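Local coordinates for listeriolysin O (Listeria monocytogenes, PDB 4CDB), which binds cholesterol-containing host membranes, changes conformation and assembles into an oligomeric pore that lyses the cell, at residues Gly90-Ala95 with Val109-Leu114; Ser113-Ile118 with Asn221-Thr226; Ala436-Val441 with Asp460-Leu465. All coordinates share one frame; numbering follows the deposited sequence.

How the contacts relate
Contacts 1 and 2 adjoin at one end of the elongated molecule: they share Ser113 and Leu114, their centres are 11 Å apart, and both reach the same antiparallel sheet. Contact 3 belongs to a separate four-stranded sheet on the other side of the chain's centre, its own centre about 73 Å from each of theirs. Every touching residue of contact 2 and nearly all those of contact 1 are buried, whereas contact 3 is partly exposed, with an organic molecule bound beside it. In contact 1 an arginine side chain grips a loop carbonyl; in contact 2 strand pairing is prolonged by an asparagine amide; contact 3 pairs two hairpin strands across a beta bulge, with apolar side chains packed on one face.

Contact 1. Residues Gly90-Ala95 with Val109-Leu114; sequences GALVKA and VKRDSL
Arg111 reaches across to the segment Gly90-Ala95 and closes its guanidinium end on a single acceptor, the carbonyl oxygen of Gly90. NH1 and NH2 both donate to Gly90 O, each at 2.9 Å, and the two N-H angles are bent to just under 140° because one oxygen sits in the fork between them. That oxygen lies near the guanidinium plane, while both nitrogens approach it from the same face of the peptide. The arginine chain folds back on itself to get there, with bends at chi2 (-64°) and chi3 (-55°). Leu92 then packs on a face of the flat group: its CG stands 3.5 Å above the plane, over the centre, and its CD1 lies 3.5 Å from Arg111 NE. The guanidinium is thus held at its edge by hydrogen bonds and over one face by a branched aliphatic side chain, which together fix its rotation. NE donates to Phe231 O. A water accepts from Leu92 N and, weakly, from Arg111 NH1.

Apolar contacts flank this grip. Leu92 CD1 meets Val109 CG2 at 3.9 Å, and Leu114 CD2 rests 3.8 Å from Gly90 CA, where the backbone comes without a side chain. Leu92 pairs through its backbone with Leu107, and Gly90 with Ile255 of strand 252-260. Arg111 and Asn134 border a modelled sodium ion. The arrangement is a buried arginine whose two terminal nitrogens clasp one main-chain carbonyl, tying the loop before strand 114-118 to the lead-in of strand 92-94 in the cytolysin's antiparallel sheet.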
# COMPACT_ATOMS: atom_id res chain seq x y z
N GLY A 90 -1.27 14.95 -25.61
CA GLY A 90 -0.63 15.23 -26.88
C GLY A 90 0.84 15.58 -26.80
O GLY A 90 1.52 15.70 -27.82
N ALA A 91 1.33 15.76 -25.57
CA ALA A 91 2.73 16.13 -25.36
C ALA A 91 3.69 15.06 -25.89
O ALA A 91 3.47 13.86 -25.71
CB ALA A 91 2.99 16.38 -23.89
N LEU A 92 4.76 15.51 -26.54
CA LEU A 92 5.77 14.61 -27.08
C LEU A 92 6.90 14.41 -26.07
O LEU A 92 7.48 15.37 -25.58
CB LEU A 92 6.34 15.17 -28.38
CG LEU A 92 5.36 15.37 -29.54
CD1 LEU A 92 6.09 15.87 -30.78
CD2 LEU A 92 4.65 14.07 -29.83
N VAL A 93 7.20 13.15 -25.77
CA VAL A 93 8.25 12.84 -24.80
C VAL A 93 9.16 11.71 -25.29
O VAL A 93 8.81 10.95 -26.20
CB VAL A 93 7.67 12.43 -23.43
CG1 VAL A 93 6.92 13.60 -22.79
CG2 VAL A 93 6.75 11.23 -23.59
N LYS A 94 10.34 11.61 -24.68
CA LYS A 94 11.22 10.47 -24.90
C LYS A 94 10.81 9.34 -23.97
O LYS A 94 10.54 9.56 -22.79
CB LYS A 94 12.67 10.84 -24.62
CG LYS A 94 13.26 11.86 -25.57
CD LYS A 94 14.69 12.20 -25.16
CE LYS A 94 15.32 13.19 -26.12
NZ LYS A 94 16.69 13.60 -25.69
N ALA A 95 10.77 8.12 -24.50
CA ALA A 95 10.47 6.96 -23.68
C ALA A 95 11.76 6.38 -23.12
O ALA A 95 12.36 5.48 -23.71
CB ALA A 95 9.73 5.91 -24.49
N VAL A 109 10.02 20.50 -29.88
CA VAL A 109 9.82 20.76 -31.30
C VAL A 109 8.48 21.44 -31.55
O VAL A 109 7.56 21.34 -30.74
CB VAL A 109 9.85 19.47 -32.13
CG1 VAL A 109 11.25 18.87 -32.13
CG2 VAL A 109 8.83 18.47 -31.60
N LYS A 110 8.37 22.14 -32.67
CA LYS A 110 7.10 22.74 -33.07
C LYS A 110 6.10 21.66 -33.43
O LYS A 110 6.47 20.56 -33.86
CB LYS A 110 7.30 23.72 -34.22
CG LYS A 110 7.89 25.05 -33.79
CD LYS A 110 8.85 25.59 -34.84
CE LYS A 110 9.05 27.10 -34.70
NZ LYS A 110 9.99 27.62 -35.72
N ARG A 111 4.82 21.98 -33.27
CA ARG A 111 3.76 20.98 -33.37
C ARG A 111 2.79 21.29 -34.50
O ARG A 111 2.62 22.44 -34.89
CB ARG A 111 3.00 20.89 -32.05
CG ARG A 111 3.87 20.56 -30.85
CD ARG A 111 4.46 19.17 -30.98
NE ARG A 111 3.42 18.17 -31.18
CZ ARG A 111 2.72 17.61 -30.20
NH1 ARG A 111 2.96 17.95 -28.94
NH2 ARG A 111 1.79 16.71 -30.48
N ASP A 112 2.15 20.24 -35.03
CA ASP A 112 1.06 20.42 -35.97
C ASP A 112 -0.25 20.39 -35.19
O ASP A 112 -0.30 20.82 -34.04
CB ASP A 112 1.09 19.33 -37.05
CG ASP A 112 0.43 19.76 -38.35
OD1 ASP A 112 -0.45 20.65 -38.32
OD2 ASP A 112 0.78 19.20 -39.41
N SER A 113 -1.31 19.87 -35.81
CA SER A 113 -2.62 19.84 -35.17
C SER A 113 -2.95 18.48 -34.57
O SER A 113 -2.39 17.46 -34.97
CB SER A 113 -3.71 20.24 -36.16
OG SER A 113 -3.78 19.32 -37.24
N LEU A 114 -3.86 18.48 -33.59
CA LEU A 114 -4.40 17.24 -33.03
C LEU A 114 -5.85 17.43 -32.59
O LEU A 114 -6.32 18.56 -32.44
CB LEU A 114 -3.53 16.73 -31.86
CG LEU A 114 -3.13 17.65 -30.70
CD1 LEU A 114 -4.30 18.00 -29.79
CD2 LEU A 114 -2.02 17.00 -29.90
O HOH W 1 5.88 18.40 -27.46

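Contact 2. Residues Ser113-Ile118 with Asn221-Thr226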
# COMPACT_ATOMS: atom_id res chain seq x y z
N SER A 113 -1.31 19.87 -35.81
CA SER A 113 -2.62 19.84 -35.17
C SER A 113 -2.95 18.48 -34.57
O SER A 113 -2.39 17.46 -34.97
CB SER A 113 -3.71 20.24 -36.16
OG SER A 113 -3.78 19.32 -37.24
N LEU A 114 -3.86 18.48 -33.59
CA LEU A 114 -4.40 17.24 -33.03
C LEU A 114 -5.85 17.43 -32.59
O LEU A 114 -6.32 18.56 -32.44
CB LEU A 114 -3.53 16.73 -31.86
CG LEU A 114 -3.13 17.65 -30.70
CD1 LEU A 114 -4.30 18.00 -29.79
CD2 LEU A 114 -2.02 17.00 -29.90
N THR A 115 -6.56 16.33 -32.39
CA THR A 115 -7.92 16.39 -31.89
C THR A 115 -7.99 15.87 -30.47
O THR A 115 -7.56 14.75 -30.19
CB THR A 115 -8.90 15.59 -32.78
OG1 THR A 115 -8.87 16.09 -34.12
CG2 THR A 115 -10.32 15.69 -32.24
N LEU A 116 -8.54 16.68 -29.57
CA LEU A 116 -8.75 16.27 -28.19
C LEU A 116 -10.20 15.82 -28.00
O LEU A 116 -11.12 16.36 -28.61
CB LEU A 116 -8.45 17.42 -27.23
CG LEU A 116 -6.98 17.84 -27.13
CD1 LEU A 116 -6.83 19.01 -26.17
CD2 LEU A 116 -6.11 16.66 -26.70
N SER A 117 -10.38 14.81 -27.15
CA SER A 117 -11.71 14.30 -26.84
C SER A 117 -11.87 14.05 -25.34
O SER A 117 -10.93 13.60 -24.69
CB SER A 117 -11.99 13.02 -27.63
OG SER A 117 -13.21 12.43 -27.22
N ILE A 118 -13.05 14.34 -24.81
CA ILE A 118 -13.31 14.19 -23.38
C ILE A 118 -14.42 13.16 -23.15
O ILE A 118 -15.31 13.01 -23.99
CB ILE A 118 -13.68 15.55 -22.74
CG1 ILE A 118 -13.53 15.50 -21.21
CG2 ILE A 118 -15.08 16.00 -23.14
CD1 ILE A 118 -13.54 16.86 -20.55
N ASN A 221 -8.35 12.41 -24.11
CA ASN A 221 -7.46 11.65 -24.98
C ASN A 221 -7.20 12.33 -26.33
O ASN A 221 -7.90 13.28 -26.71
CB ASN A 221 -7.99 10.23 -25.18
CG ASN A 221 -9.32 10.20 -25.90
OD1 ASN A 221 -10.03 11.20 -25.96
ND2 ASN A 221 -9.67 9.04 -26.45
N VAL A 222 -6.19 11.84 -27.04
CA VAL A 222 -5.76 12.44 -28.30
C VAL A 222 -5.93 11.44 -29.44
O VAL A 222 -5.83 10.23 -29.24
CB VAL A 222 -4.27 12.85 -28.23
CG1 VAL A 222 -3.88 13.69 -29.42
CG2 VAL A 222 -4.01 13.62 -26.96
N ASN A 223 -6.21 11.95 -30.64
CA ASN A 223 -6.28 11.11 -31.84
C ASN A 223 -4.97 10.35 -32.05
O ASN A 223 -3.90 10.84 -31.70
CB ASN A 223 -6.58 11.96 -33.07
CG ASN A 223 -5.43 12.89 -33.43
OD1 ASN A 223 -5.21 13.91 -32.77
ND2 ASN A 223 -4.69 12.54 -34.48
N GLU A 224 -5.07 9.15 -32.62
CA GLU A 224 -3.87 8.38 -32.97
C GLU A 224 -3.53 8.58 -34.44
O GLU A 224 -4.23 8.08 -35.32
CB GLU A 224 -4.07 6.90 -32.65
CG GLU A 224 -4.26 6.59 -31.17
CD GLU A 224 -4.33 5.10 -30.88
OE1 GLU A 224 -4.28 4.30 -31.84
OE2 GLU A 224 -4.43 4.73 -29.70
N PRO A 225 -2.44 9.32 -34.71
CA PRO A 225 -2.05 9.66 -36.08
C PRO A 225 -1.65 8.43 -36.89
O PRO A 225 -1.00 7.52 -36.36
CB PRO A 225 -0.84 10.58 -35.88
CG PRO A 225 -0.28 10.18 -34.56
CD PRO A 225 -1.48 9.83 -33.72
N THR A 226 -2.03 8.40 -38.16
CA THR A 226 -1.68 7.29 -39.04
C THR A 226 -0.23 7.37 -39.49
O THR A 226 0.34 6.39 -39.97
CB THR A 226 -2.59 7.25 -40.29
OG1 THR A 226 -2.54 8.52 -40.95
CG2 THR A 226 -4.03 6.93 -39.90
O HOH W 2 -2.68 14.51 -35.46
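Asn223 takes over from the backbone where the antiparallel pairing of strands 114-118 and 207-222 runs out. Its OD1 accepts from Thr115 N at 2.8 Å, an almost straight bond (172°) although the donor stands above the amide's carbonyl plane. Its own N donates to Thr115 O at 3.1 Å, so backbone and side chain of one asparagine serve both polar atoms of Thr115's main chain. CG lies between the backbone N and carbonyl carbon (chi1 68°), which turns the amide back toward the neighbouring strand. The other end, ND2, reaches Ser6 OG and a water that donates in turn to Ser113 O.

Further along, Ser117 and Asn221 form a hydrogen-bonded pair, with Ser117 N to Asn221 O and Asn221 N to Ser117 O both at 2.9 Å. Asn221 OD1 comes equally near Ser117 O, but these are two acceptors and no bond joins them; Asn221 ND2 bonds weakly to Ala2 O. Thr115 OG1 is satisfied by Ala5 O.

Between these pairs, Leu116 and Val222 form a non-hydrogen-bonded pair. Their side chains lie alongside each other, Leu116 CD2 3.7 Å from Val222 CG2, while Leu114 CD2 packs on Val222 CG1; helix 137-152 covers Leu116. The chemistry implies a buried strand end whose main-chain pairing is carried one residue further by a side-chain amide, with the N-terminal segment supplying partners for Thr115 OG1, Asn223 ND2 and, weakly, Asn221 ND2.

Contact 3. Residues Ala436-Val441 with Asp460-Leu465; sequences ARNINV and DRNLPL. With TAM (tris(hydroxyethyl)aminomethane), chain U.
Ile439 and Leu463 lie side by side on one face of a beta hairpin, strands 436-449 and 452-463, within the beta-sandwich domain of this cytolysin; the same face carries Val441. Ile439 CB is 4.0 Å from Leu463 CB. Leu463 CD1 reaches Val441 CG2, the two side chains crossing at about a right angle, and Ile439 CD1 touches Leu465 CB; Trp397 and Leu432 extend this apolar layer around Ile439.

Main-chain bonds frame the layer. Ile439 N donates to Leu463 O, and Leu463 N returns to Ile439 O at 2.8 Å. Asn462, with positive phi (56°), and Leu463 both face Ile439, a G1 beta bulge that shifts the register by one. The N-H of Asn462, poorly angled toward Ile439 O, is taken up instead by Asn440 OD1 at 2.9 Å, nearly along the C=O axis. Asn440 ND2 turns the other way, to Ser396 OG.

Past the bulge, Val441 and Asp460 exchange two backbone bonds. The Asp460 carboxylate divides its oxygens: OD1 faces hydroxyl O5 of the bound tris(hydroxyethyl)aminomethane, at a modelled separation too short to be taken at face value, and OD2 accepts from Asn484 ND2.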
# COMPACT_ATOMS: atom_id res chain seq x y z
N ALA A 436 6.58 -18.81 27.26
CA ALA A 436 6.27 -20.05 27.97
C ALA A 436 5.02 -20.72 27.41
O ALA A 436 4.00 -20.07 27.18
CB ALA A 436 6.10 -19.78 29.46
N ARG A 437 5.11 -22.03 27.18
CA ARG A 437 3.96 -22.80 26.73
C ARG A 437 3.93 -24.20 27.34
O ARG A 437 4.88 -24.61 28.01
CB ARG A 437 3.92 -22.87 25.20
CG ARG A 437 5.14 -23.50 24.55
CD ARG A 437 5.02 -23.49 23.03
NE ARG A 437 6.23 -23.96 22.37
CZ ARG A 437 6.41 -25.19 21.89
NH1 ARG A 437 5.45 -26.09 22.01
NH2 ARG A 437 7.55 -25.51 21.30
N ASN A 438 2.83 -24.92 27.10
CA ASN A 438 2.64 -26.26 27.63
C ASN A 438 2.77 -26.31 29.15
O ASN A 438 3.64 -27.00 29.70
CB ASN A 438 3.61 -27.25 26.97
CG ASN A 438 3.27 -27.50 25.52
OD1 ASN A 438 2.10 -27.56 25.14
ND2 ASN A 438 4.30 -27.63 24.69
N ILE A 439 1.91 -25.56 29.83
CA ILE A 439 1.92 -25.50 31.28
C ILE A 439 1.28 -26.75 31.88
O ILE A 439 0.16 -27.12 31.51
CB ILE A 439 1.20 -24.24 31.81
CG1 ILE A 439 2.12 -23.02 31.68
CG2 ILE A 439 0.79 -24.41 33.25
CD1 ILE A 439 2.15 -22.40 30.30
N ASN A 440 2.00 -27.40 32.78
CA ASN A 440 1.48 -28.58 33.48
C ASN A 440 1.26 -28.29 34.96
O ASN A 440 2.17 -27.83 35.65
CB ASN A 440 2.44 -29.76 33.32
CG ASN A 440 2.70 -30.10 31.87
OD1 ASN A 440 1.78 -30.18 31.06
ND2 ASN A 440 3.97 -30.30 31.52
N VAL A 441 0.05 -28.55 35.44
CA VAL A 441 -0.28 -28.31 36.84
C VAL A 441 -0.72 -29.60 37.52
O VAL A 441 -1.74 -30.18 37.15
CB VAL A 441 -1.38 -27.25 36.98
CG1 VAL A 441 -1.80 -27.10 38.43
CG2 VAL A 441 -0.91 -25.92 36.41
N ASP A 460 -3.60 -31.48 35.34
CA ASP A 460 -3.90 -30.82 34.07
C ASP A 460 -2.62 -30.55 33.28
O ASP A 460 -1.66 -30.00 33.83
CB ASP A 460 -4.66 -29.51 34.30
CG ASP A 460 -6.03 -29.74 34.92
OD1 ASP A 460 -6.58 -30.85 34.76
OD2 ASP A 460 -6.56 -28.80 35.56
N ARG A 461 -2.61 -30.93 32.01
CA ARG A 461 -1.40 -30.86 31.20
C ARG A 461 -1.58 -30.04 29.93
O ARG A 461 -2.70 -29.90 29.42
CB ARG A 461 -0.92 -32.28 30.86
CG ARG A 461 -0.96 -33.23 32.04
CD ARG A 461 -0.42 -34.61 31.69
NE ARG A 461 -0.65 -35.55 32.78
CZ ARG A 461 -0.12 -36.77 32.84
NH1 ARG A 461 0.66 -37.21 31.87
NH2 ARG A 461 -0.39 -37.56 33.88
N ASN A 462 -0.48 -29.51 29.42
CA ASN A 462 -0.46 -28.75 28.17
C ASN A 462 -1.43 -27.58 28.17
O ASN A 462 -2.17 -27.37 27.21
CB ASN A 462 -0.74 -29.68 26.99
CG ASN A 462 0.15 -30.91 26.99
OD1 ASN A 462 1.33 -30.83 27.32
ND2 ASN A 462 -0.42 -32.06 26.63
N LEU A 463 -1.42 -26.81 29.25
CA LEU A 463 -2.30 -25.66 29.40
C LEU A 463 -1.70 -24.43 28.72
O LEU A 463 -0.48 -24.25 28.73
CB LEU A 463 -2.57 -25.37 30.87
CG LEU A 463 -3.27 -26.48 31.67
CD1 LEU A 463 -3.39 -26.10 33.13
CD2 LEU A 463 -4.64 -26.76 31.07
N PRO A 464 -2.55 -23.58 28.13
CA PRO A 464 -2.08 -22.37 27.46
C PRO A 464 -1.63 -21.32 28.48
O PRO A 464 -2.07 -21.35 29.62
CB PRO A 464 -3.32 -21.87 26.73
CG PRO A 464 -4.46 -22.36 27.57
CD PRO A 464 -4.02 -23.71 28.06
N LEU A 465 -0.75 -20.42 28.05
CA LEU A 465 -0.32 -19.33 28.91
C LEU A 465 -1.36 -18.22 28.93
O LEU A 465 -1.67 -17.62 27.90
CB LEU A 465 1.03 -18.77 28.43
CG LEU A 465 1.52 -17.51 29.15
CD1 LEU A 465 1.70 -17.78 30.64
CD2 LEU A 465 2.81 -16.99 28.53
C TAM U . -8.88 -35.22 37.25
C1 TAM U . -8.86 -36.58 36.56
C2 TAM U . -7.66 -34.36 36.94
C3 TAM U . -9.05 -35.46 38.75
C4 TAM U . -7.69 -36.73 35.58
C5 TAM U . -7.98 -32.88 37.05
C6 TAM U . -7.73 -35.41 39.50
N TAM U . -10.06 -34.49 36.78
O4 TAM U . -6.89 -37.84 36.00
O5 TAM U . -6.77 -32.12 36.90
O6 TAM U . -6.95 -36.57 39.17